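Local coordinates for protein NDP-rhamnosyltransferase (Saccharopolyspora spinosa, PDB 3TSA) that belongs to the glycosyltransferases of the GT-B fold and is related to the erythromycin biosynthesis protein CIII-like enzymes, at residues A[217-222]-A[286-291]. Residues are numbered along the deposited sequence; the frame is centred on the assembly and turned at random.
Sequences SARRVC and TCELVI
Arg-219 holds the carboxylate of Glu-288 side-on in a salt bridge. Arg-219 NE donates to Glu-288 OE2 at 2.9 Å and Arg-219 NH1 to Glu-288 OE1 at 3.0 Å. Both oxygens use syn lone pairs, and the guanidinium and carboxylate planes are 28° apart. Bends at chi2 (-55°) and chi3 (-66°) turn the Arg-219 chain toward Glu-288. NH1 also binds Leu-354 O. A water links Glu-288 OE2 to Ala-218 O and Arg-220 N.

Arg-220 leaves the strand on the opposite side from Arg-219. Its NH1 donates to Thr-286 OG1 at 2.9 Å, tilted from the guanidinium plane; OG1 also bonds to Phe-283 O. Arg-220 NE pairs with Glu-252.

Backbone bonds join the parallel strands. Glu-288 N meets Arg-220 O at 2.7 Å, Cys-222 N meets Leu-289 O at 3.0 Å, and Ile-291 N meets Cys-222 O at 2.7 Å. Leu-289 N is buried without a partner.

On the Val-221 face, Val-221 CG1 touches Ile-291 CD1 at 3.6 Å. On the Cys-222 face, Cys-287 SG packs against Cys-222 CB and the aliphatic Arg-220 CG.

Strands 219-224 and 289-292 are central in the C-terminal Rossmann-like sheet, beside 251-256 and 309-311 respectively. Helix 343-354 covers Leu-289 and Ile-291; helix 296-304 packs on Val-290.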
# COMPACT_ATOMS: atom_id res chain seq x y z
N SER A 217 -24.57 -21.68 -10.50
CA SER A 217 -24.74 -23.10 -10.89
C SER A 217 -23.61 -23.50 -11.86
O SER A 217 -23.27 -24.69 -11.98
CB SER A 217 -26.15 -23.26 -11.47
OG SER A 217 -26.40 -22.28 -12.41
N ALA A 218 -23.01 -22.54 -12.56
CA ALA A 218 -22.04 -22.87 -13.59
C ALA A 218 -20.72 -23.27 -12.96
O ALA A 218 -20.50 -23.01 -11.77
CB ALA A 218 -21.79 -21.67 -14.53
N ARG A 219 -19.85 -23.87 -13.76
CA ARG A 219 -18.48 -24.27 -13.27
C ARG A 219 -17.55 -23.10 -13.61
O ARG A 219 -17.22 -22.88 -14.82
CB ARG A 219 -18.05 -25.51 -14.09
CG ARG A 219 -19.15 -26.57 -14.19
CD ARG A 219 -19.62 -26.97 -12.70
NE ARG A 219 -18.56 -27.66 -11.92
CZ ARG A 219 -18.09 -28.89 -12.15
NH1 ARG A 219 -17.16 -29.41 -11.33
NH2 ARG A 219 -18.57 -29.62 -13.15
N ARG A 220 -17.17 -22.32 -12.61
CA ARG A 220 -16.49 -21.07 -12.90
C ARG A 220 -14.98 -21.33 -13.05
O ARG A 220 -14.33 -21.89 -12.14
CB ARG A 220 -16.77 -20.08 -11.76
CG ARG A 220 -16.20 -18.72 -12.03
CD ARG A 220 -16.79 -17.63 -11.05
NE ARG A 220 -18.18 -17.30 -11.27
CZ ARG A 220 -18.88 -16.53 -10.44
NH1 ARG A 220 -18.29 -16.05 -9.37
NH2 ARG A 220 -20.15 -16.27 -10.65
N VAL A 221 -14.42 -20.95 -14.19
CA VAL A 221 -13.03 -21.15 -14.52
C VAL A 221 -12.47 -19.75 -14.75
O VAL A 221 -12.98 -19.01 -15.60
CB VAL A 221 -12.96 -21.96 -15.84
CG1 VAL A 221 -11.50 -22.01 -16.44
CG2 VAL A 221 -13.48 -23.38 -15.57
N CYS A 222 -11.40 -19.37 -14.02
CA CYS A 222 -10.77 -18.08 -14.29
C CYS A 222 -9.55 -18.26 -15.22
O CYS A 222 -8.67 -19.08 -14.91
CB CYS A 222 -10.35 -17.41 -12.98
SG CYS A 222 -9.38 -15.87 -13.15
N THR A 286 -14.52 -18.20 -5.54
CA THR A 286 -15.71 -18.71 -6.19
C THR A 286 -15.37 -19.47 -7.47
O THR A 286 -16.29 -19.80 -8.25
CB THR A 286 -16.65 -17.59 -6.66
OG1 THR A 286 -16.03 -16.85 -7.71
CG2 THR A 286 -16.97 -16.64 -5.50
N CYS A 287 -14.09 -19.73 -7.71
CA CYS A 287 -13.71 -20.43 -9.01
C CYS A 287 -13.25 -21.83 -8.73
O CYS A 287 -12.64 -22.09 -7.63
CB CYS A 287 -12.55 -19.70 -9.65
SG CYS A 287 -13.01 -18.04 -10.25
N GLU A 288 -13.48 -22.77 -9.69
CA GLU A 288 -13.06 -24.14 -9.38
C GLU A 288 -11.71 -24.47 -10.08
O GLU A 288 -11.16 -25.53 -9.83
CB GLU A 288 -14.11 -25.14 -9.92
CG GLU A 288 -15.37 -25.14 -9.04
CD GLU A 288 -16.35 -26.14 -9.59
OE1 GLU A 288 -16.05 -27.34 -9.52
OE2 GLU A 288 -17.34 -25.74 -10.19
N LEU A 289 -11.23 -23.56 -10.92
CA LEU A 289 -10.00 -23.82 -11.69
C LEU A 289 -9.41 -22.48 -12.13
O LEU A 289 -10.23 -21.56 -12.39
CB LEU A 289 -10.31 -24.72 -12.91
CG LEU A 289 -9.20 -25.02 -13.93
CD1 LEU A 289 -8.10 -25.85 -13.29
CD2 LEU A 289 -9.76 -25.70 -15.21
N VAL A 290 -8.06 -22.35 -12.18
CA VAL A 290 -7.45 -21.17 -12.71
C VAL A 290 -6.62 -21.62 -13.93
O VAL A 290 -5.89 -22.60 -13.78
CB VAL A 290 -6.47 -20.48 -11.71
CG1 VAL A 290 -5.79 -19.24 -12.43
CG2 VAL A 290 -7.31 -20.01 -10.58
N ILE A 291 -6.80 -20.98 -15.08
CA ILE A 291 -5.87 -21.34 -16.22
C ILE A 291 -4.93 -20.13 -16.28
O ILE A 291 -5.37 -18.98 -16.41
CB ILE A 291 -6.64 -21.43 -17.61
CG1 ILE A 291 -7.63 -22.61 -17.61
CG2 ILE A 291 -5.63 -21.64 -18.76
CD1 ILE A 291 -8.71 -22.59 -18.69
O HOH W 1 -18.22 -23.10 -10.04